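Local coordinates for major capsid protein (Human herpesvirus 1, PDB 1NO7), which forms the hexamers and pentamers of the icosahedral herpesvirus capsid shell, this fragment being the protease-resistant upper domain of the subunit, at residues Ala167-Gln181 / Tyr205-Asp217. Sequence-based numbering, arbitrary orientation.
Sequences AFDDRNYPAVFYLLQ and YWNNTRCAAFVND
Asp217 OD2 accepts from two donors: NE2 of Gln181, 3.2 Å away on the anti lone pair of that oxygen, and the indole N-H of Trp287. Through OD1, Asp217 N-caps helix 218-226 at the backbone N of Leu220, while OD2 ties that helix end to Gln181. A glutamine suits this place because its long, extended chain brings an amide that donates through NE2 and accepts through OE1: Gln181 OE1 receives ND2 of Asn216 at 3.2 Å, almost at right angles to the C=O bond (94°) but within the carbonyl plane. The same ND2 also donates to Leu488 O.

Further along, Tyr173 OH donates to Ala213 O (2.6 Å), satisfying a buried carbonyl in a loop. With CG anti to its backbone N (chi1 175°), Tyr173 also meets the face of Tyr205 in an offset edge-to-face pair, the planes almost perpendicular (89°). Phe177 presents its edge to Tyr205 as well, in a T-shaped pair, and lies nearly parallel to Phe214 but slid aside. Pro174 CD packs 3.5 Å from Tyr205 CE1, a rigid apolar neighbour. Tyrosine combines this aromatic packing with a polar end: Tyr205 OH donates to Asp170 OD1 (2.7 Å), the carboxylate lying nearly in the ring plane, while Asp170 OD2 takes the backbone N-H of Asn172 in an Asx turn. Ala167 is small enough to sit against Ala212 O and Val215 CG2.

The contact thus joins the end of helix 158-169, the following loop and the first part of helix 176-183 to the end of helix 195-208 and the loop leading to helix 218-226, with strand 486-489 contributing Leu488 and helix 234-256 packing against Ala212 and Ala213.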
loop_
_atom_site.group_PDB
_atom_site.type_symbol
_atom_site.label_atom_id
_atom_site.label_comp_id
_atom_site.label_asym_id
_atom_site.label_seq_id
_atom_site.Cartn_x
_atom_site.Cartn_y
_atom_site.Cartn_z
ATOM N N ALA A 167 3.769 -16.473 0.541
ATOM C CA ALA A 167 3.734 -15.586 -0.609
ATOM C C ALA A 167 4.682 -14.411 -0.331
ATOM O O ALA A 167 5.620 -14.139 -1.108
ATOM C CB ALA A 167 2.315 -15.075 -0.834
ATOM N N PHE A 168 4.449 -13.728 0.793
ATOM C CA PHE A 168 5.266 -12.578 1.194
ATOM C C PHE A 168 6.754 -12.839 1.422
ATOM O O PHE A 168 7.585 -11.966 1.170
ATOM C CB PHE A 168 4.675 -11.954 2.440
ATOM C CG PHE A 168 3.501 -11.066 2.170
ATOM C CD1 PHE A 168 2.205 -11.504 2.425
ATOM C CD2 PHE A 168 3.704 -9.756 1.719
ATOM C CE1 PHE A 168 1.115 -10.644 2.244
ATOM C CE2 PHE A 168 2.635 -8.888 1.533
ATOM C CZ PHE A 168 1.330 -9.332 1.799
ATOM N N ASP A 169 7.080 -14.034 1.897
ATOM C CA ASP A 169 8.465 -14.387 2.155
ATOM C C ASP A 169 9.152 -15.003 0.949
ATOM O O ASP A 169 10.361 -15.241 0.992
ATOM C CB ASP A 169 8.563 -15.369 3.318
ATOM C CG ASP A 169 7.832 -14.889 4.547
ATOM O OD1 ASP A 169 7.956 -13.690 4.891
ATOM O OD2 ASP A 169 7.139 -15.718 5.174
ATOM N N ASP A 170 8.398 -15.273 -0.119
ATOM C CA ASP A 170 8.970 -15.878 -1.329
ATOM C C ASP A 170 9.814 -14.879 -2.126
ATOM O O ASP A 170 9.292 -13.880 -2.655
ATOM C CB ASP A 170 7.859 -16.444 -2.226
ATOM C CG ASP A 170 8.400 -17.124 -3.485
ATOM O OD1 ASP A 170 7.578 -17.605 -4.298
ATOM O OD2 ASP A 170 9.636 -17.181 -3.665
ATOM N N ARG A 171 11.118 -15.167 -2.196
ATOM C CA ARG A 171 12.081 -14.335 -2.912
ATOM C C ARG A 171 12.039 -14.636 -4.409
ATOM O O ARG A 171 12.571 -13.866 -5.215
ATOM C CB ARG A 171 13.498 -14.583 -2.388
ATOM C CG ARG A 171 13.587 -15.626 -1.289
ATOM C CD ARG A 171 13.177 -15.063 0.070
ATOM N NE ARG A 171 14.124 -14.070 0.574
ATOM C CZ ARG A 171 14.053 -13.505 1.776
ATOM N NH1 ARG A 171 13.076 -13.831 2.611
ATOM N NH2 ARG A 171 14.967 -12.618 2.146
ATOM N N ASN A 172 11.405 -15.752 -4.772
ATOM C CA ASN A 172 11.293 -16.174 -6.167
ATOM C C ASN A 172 9.877 -16.004 -6.698
ATOM O O ASN A 172 9.523 -16.554 -7.737
ATOM C CB ASN A 172 11.706 -17.638 -6.304
ATOM C CG ASN A 172 13.113 -17.891 -5.808
ATOM O OD1 ASN A 172 14.074 -17.271 -6.277
ATOM N ND2 ASN A 172 13.244 -18.809 -4.852
ATOM N N TYR A 173 9.070 -15.243 -5.972
ATOM C CA TYR A 173 7.682 -14.986 -6.356
ATOM C C TYR A 173 7.631 -14.495 -7.810
ATOM O O TYR A 173 8.151 -13.422 -8.137
ATOM C CB TYR A 173 7.091 -13.945 -5.394
ATOM C CG TYR A 173 5.690 -13.450 -5.692
ATOM C CD1 TYR A 173 4.552 -14.178 -5.291
ATOM C CD2 TYR A 173 5.503 -12.215 -6.328
ATOM C CE1 TYR A 173 3.244 -13.665 -5.520
ATOM C CE2 TYR A 173 4.216 -11.694 -6.565
ATOM C CZ TYR A 173 3.087 -12.415 -6.161
ATOM O OH TYR A 173 1.829 -11.869 -6.408
ATOM N N PRO A 174 6.990 -15.274 -8.697
ATOM C CA PRO A 174 6.874 -14.930 -10.115
ATOM C C PRO A 174 6.655 -13.443 -10.369
ATOM O O PRO A 174 5.610 -12.877 -10.025
ATOM C CB PRO A 174 5.705 -15.805 -10.593
ATOM C CG PRO A 174 4.917 -16.050 -9.352
ATOM C CD PRO A 174 6.012 -16.320 -8.353
ATOM N N ALA A 175 7.661 -12.820 -10.966
ATOM C CA ALA A 175 7.593 -11.409 -11.276
ATOM C C ALA A 175 6.340 -11.109 -12.085
ATOM O O ALA A 175 5.608 -10.166 -11.782
ATOM C CB ALA A 175 8.807 -11.005 -12.052
ATOM N N VAL A 176 6.103 -11.913 -13.118
ATOM C CA VAL A 176 4.939 -11.744 -13.987
ATOM C C VAL A 176 3.729 -11.158 -13.241
ATOM O O VAL A 176 3.123 -10.159 -13.675
ATOM C CB VAL A 176 4.550 -13.086 -14.588
ATOM C CG1 VAL A 176 3.475 -12.894 -15.626
ATOM C CG2 VAL A 176 5.775 -13.744 -15.180
ATOM N N PHE A 177 3.401 -11.781 -12.108
ATOM C CA PHE A 177 2.284 -11.366 -11.257
ATOM C C PHE A 177 2.244 -9.861 -10.992
ATOM O O PHE A 177 1.172 -9.252 -11.023
ATOM C CB PHE A 177 2.346 -12.125 -9.933
ATOM C CG PHE A 177 2.134 -13.616 -10.074
ATOM C CD1 PHE A 177 2.084 -14.214 -11.324
ATOM C CD2 PHE A 177 1.984 -14.421 -8.944
ATOM C CE1 PHE A 177 1.888 -15.592 -11.445
ATOM C CE2 PHE A 177 1.786 -15.807 -9.051
ATOM C CZ PHE A 177 1.739 -16.391 -10.304
ATOM N N TYR A 178 3.400 -9.260 -10.718
ATOM C CA TYR A 178 3.432 -7.812 -10.484
ATOM C C TYR A 178 3.004 -7.093 -11.763
ATOM O O TYR A 178 2.060 -6.280 -11.740
ATOM C CB TYR A 178 4.832 -7.313 -10.093
ATOM C CG TYR A 178 5.321 -7.758 -8.724
ATOM C CD1 TYR A 178 6.091 -8.909 -8.580
ATOM C CD2 TYR A 178 5.016 -7.024 -7.570
ATOM C CE1 TYR A 178 6.549 -9.323 -7.316
ATOM C CE2 TYR A 178 5.472 -7.431 -6.298
ATOM C CZ TYR A 178 6.238 -8.584 -6.182
ATOM O OH TYR A 178 6.695 -9.014 -4.945
ATOM N N LEU A 179 3.684 -7.392 -12.878
ATOM C CA LEU A 179 3.335 -6.738 -14.146
ATOM C C LEU A 179 1.847 -6.959 -14.421
ATOM O O LEU A 179 1.145 -6.020 -14.832
ATOM C CB LEU A 179 4.174 -7.275 -15.313
ATOM C CG LEU A 179 5.691 -7.291 -15.121
ATOM C CD1 LEU A 179 6.019 -8.422 -14.130
ATOM C CD2 LEU A 179 6.418 -7.513 -16.459
ATOM N N LEU A 180 1.370 -8.187 -14.194
ATOM C CA LEU A 180 -0.043 -8.480 -14.406
ATOM C C LEU A 180 -0.870 -7.537 -13.538
ATOM O O LEU A 180 -1.748 -6.820 -14.047
ATOM C CB LEU A 180 -0.370 -9.925 -14.031
ATOM C CG LEU A 180 -0.204 -10.942 -15.158
ATOM C CD1 LEU A 180 -0.845 -12.310 -14.752
ATOM C CD2 LEU A 180 -0.864 -10.355 -16.421
ATOM N N GLN A 181 -0.579 -7.548 -12.229
ATOM C CA GLN A 181 -1.260 -6.691 -11.255
ATOM C C GLN A 181 -1.176 -5.241 -11.730
ATOM O O GLN A 181 -2.159 -4.497 -11.692
ATOM C CB GLN A 181 -0.598 -6.827 -9.881
ATOM C CG GLN A 181 -0.928 -5.681 -8.927
ATOM C CD GLN A 181 -0.007 -5.639 -7.712
ATOM O OE1 GLN A 181 1.222 -5.742 -7.840
ATOM N NE2 GLN A 181 -0.592 -5.466 -6.526
ATOM N N TYR A 205 0.793 -21.197 -9.658
ATOM C CA TYR A 205 1.582 -20.875 -8.470
ATOM C C TYR A 205 1.193 -21.739 -7.259
ATOM O O TYR A 205 2.050 -22.322 -6.588
ATOM C CB TYR A 205 1.408 -19.390 -8.131
ATOM C CG TYR A 205 2.333 -18.891 -7.048
ATOM C CD1 TYR A 205 3.715 -19.057 -7.160
ATOM C CD2 TYR A 205 1.833 -18.243 -5.910
ATOM C CE1 TYR A 205 4.589 -18.594 -6.165
ATOM C CE2 TYR A 205 2.700 -17.769 -4.901
ATOM C CZ TYR A 205 4.078 -17.949 -5.041
ATOM O OH TYR A 205 4.940 -17.462 -4.081
ATOM N N TRP A 206 -0.102 -21.829 -6.991
ATOM C CA TRP A 206 -0.575 -22.617 -5.863
ATOM C C TRP A 206 -0.054 -24.056 -5.910
ATOM O O TRP A 206 0.400 -24.628 -4.907
ATOM C CB TRP A 206 -2.105 -22.605 -5.831
ATOM C CG TRP A 206 -2.646 -23.569 -4.863
ATOM C CD1 TRP A 206 -2.915 -24.892 -5.082
ATOM C CD2 TRP A 206 -2.911 -23.327 -3.481
ATOM N NE1 TRP A 206 -3.331 -25.491 -3.913
ATOM C CE2 TRP A 206 -3.337 -24.551 -2.915
ATOM C CE3 TRP A 206 -2.826 -22.195 -2.663
ATOM C CZ2 TRP A 206 -3.678 -24.673 -1.564
ATOM C CZ3 TRP A 206 -3.164 -22.318 -1.318
ATOM C CH2 TRP A 206 -3.586 -23.550 -0.784
ATOM N N ASN A 207 -0.096 -24.663 -7.084
ATOM C CA ASN A 207 0.363 -26.032 -7.186
ATOM C C ASN A 207 1.867 -26.145 -6.968
ATOM O O ASN A 207 2.350 -27.160 -6.456
ATOM C CB ASN A 207 -0.033 -26.602 -8.540
ATOM C CG ASN A 207 -1.527 -26.617 -8.730
ATOM O OD1 ASN A 207 -2.251 -27.284 -7.982
ATOM N ND2 ASN A 207 -2.005 -25.863 -9.711
ATOM N N ASN A 208 2.601 -25.101 -7.342
ATOM C CA ASN A 208 4.056 -25.096 -7.193
ATOM C C ASN A 208 4.486 -24.926 -5.740
ATOM O O ASN A 208 5.465 -25.534 -5.296
ATOM C CB ASN A 208 4.655 -23.962 -8.016
ATOM C CG ASN A 208 4.284 -24.053 -9.465
ATOM O OD1 ASN A 208 4.299 -23.059 -10.185
ATOM N ND2 ASN A 208 3.951 -25.256 -9.909
ATOM N N THR A 209 3.746 -24.091 -5.013
ATOM C CA THR A 209 4.022 -23.785 -3.609
ATOM C C THR A 209 2.745 -23.227 -3.034
ATOM O O THR A 209 2.353 -22.115 -3.384
ATOM C CB THR A 209 5.079 -22.686 -3.477
ATOM O OG1 THR A 209 4.825 -21.669 -4.466
ATOM C CG2 THR A 209 6.485 -23.262 -3.646
ATOM N N ARG A 210 2.110 -23.978 -2.145
ATOM C CA ARG A 210 0.839 -23.543 -1.570
ATOM C C ARG A 210 0.921 -22.088 -1.083
ATOM O O ARG A 210 1.145 -21.841 0.097
ATOM C CB ARG A 210 0.479 -24.495 -0.433
ATOM C CG ARG A 210 0.922 -25.919 -0.743
ATOM C CD ARG A 210 0.443 -26.939 0.275
ATOM N NE ARG A 210 -1.008 -27.117 0.258
ATOM C CZ ARG A 210 -1.732 -27.290 -0.845
ATOM N NH1 ARG A 210 -1.148 -27.305 -2.040
ATOM N NH2 ARG A 210 -3.046 -27.462 -0.752
ATOM N N CYS A 211 0.731 -21.130 -1.997
ATOM C CA CYS A 211 0.809 -19.694 -1.679
ATOM C C CYS A 211 -0.189 -18.836 -2.446
ATOM O O CYS A 211 -0.300 -18.927 -3.673
ATOM C CB CYS A 211 2.196 -19.154 -1.991
ATOM S SG CYS A 211 3.496 -20.060 -1.178
ATOM N N ALA A 212 -0.900 -17.981 -1.723
ATOM C CA ALA A 212 -1.883 -17.108 -2.345
ATOM C C ALA A 212 -1.183 -16.286 -3.415
ATOM O O ALA A 212 -0.166 -15.641 -3.154
ATOM C CB ALA A 212 -2.491 -16.207 -1.313
ATOM N N ALA A 213 -1.735 -16.333 -4.622
ATOM C CA ALA A 213 -1.185 -15.627 -5.767
ATOM C C ALA A 213 -1.021 -14.110 -5.637
ATOM O O ALA A 213 0.110 -13.631 -5.654
ATOM C CB ALA A 213 -2.002 -15.950 -7.003
ATOM N N PHE A 214 -2.099 -13.340 -5.490
ATOM C CA PHE A 214 -1.898 -11.886 -5.436
ATOM C C PHE A 214 -2.155 -11.132 -4.117
ATOM O O PHE A 214 -2.607 -9.971 -4.148
ATOM C CB PHE A 214 -2.715 -11.213 -6.528
ATOM C CG PHE A 214 -2.406 -11.710 -7.906
ATOM C CD1 PHE A 214 -2.720 -13.020 -8.276
ATOM C CD2 PHE A 214 -1.814 -10.863 -8.850
ATOM C CE1 PHE A 214 -2.456 -13.484 -9.552
ATOM C CE2 PHE A 214 -1.539 -11.313 -10.144
ATOM C CZ PHE A 214 -1.859 -12.626 -10.498
ATOM N N VAL A 215 -1.850 -11.754 -2.974
ATOM C CA VAL A 215 -2.063 -11.128 -1.655
ATOM C C VAL A 215 -1.502 -9.705 -1.470
ATOM O O VAL A 215 -1.872 -9.006 -0.518
ATOM C CB VAL A 215 -1.441 -11.967 -0.574
ATOM C CG1 VAL A 215 -2.053 -13.338 -0.576
ATOM C CG2 VAL A 215 0.064 -12.049 -0.820
ATOM N N ASN A 216 -0.603 -9.276 -2.355
ATOM C CA ASN A 216 -0.023 -7.942 -2.233
ATOM C C ASN A 216 -0.957 -6.823 -2.749
ATOM O O ASN A 216 -0.569 -5.644 -2.810
ATOM C CB ASN A 216 1.344 -7.891 -2.950
ATOM C CG ASN A 216 1.234 -7.498 -4.418
ATOM O OD1 ASN A 216 0.704 -8.251 -5.250
ATOM N ND2 ASN A 216 1.733 -6.305 -4.742
ATOM N N ASP A 217 -2.187 -7.191 -3.105
ATOM C CA ASP A 217 -3.164 -6.221 -3.609
ATOM C C ASP A 217 -4.584 -6.604 -3.172
ATOM O O ASP A 217 -5.126 -7.636 -3.606
ATOM C CB ASP A 217 -3.114 -6.157 -5.136
ATOM C CG ASP A 217 -4.054 -5.105 -5.710
ATOM O OD1 ASP A 217 -5.254 -5.098 -5.331
ATOM O OD2 ASP A 217 -3.593 -4.288 -6.549
#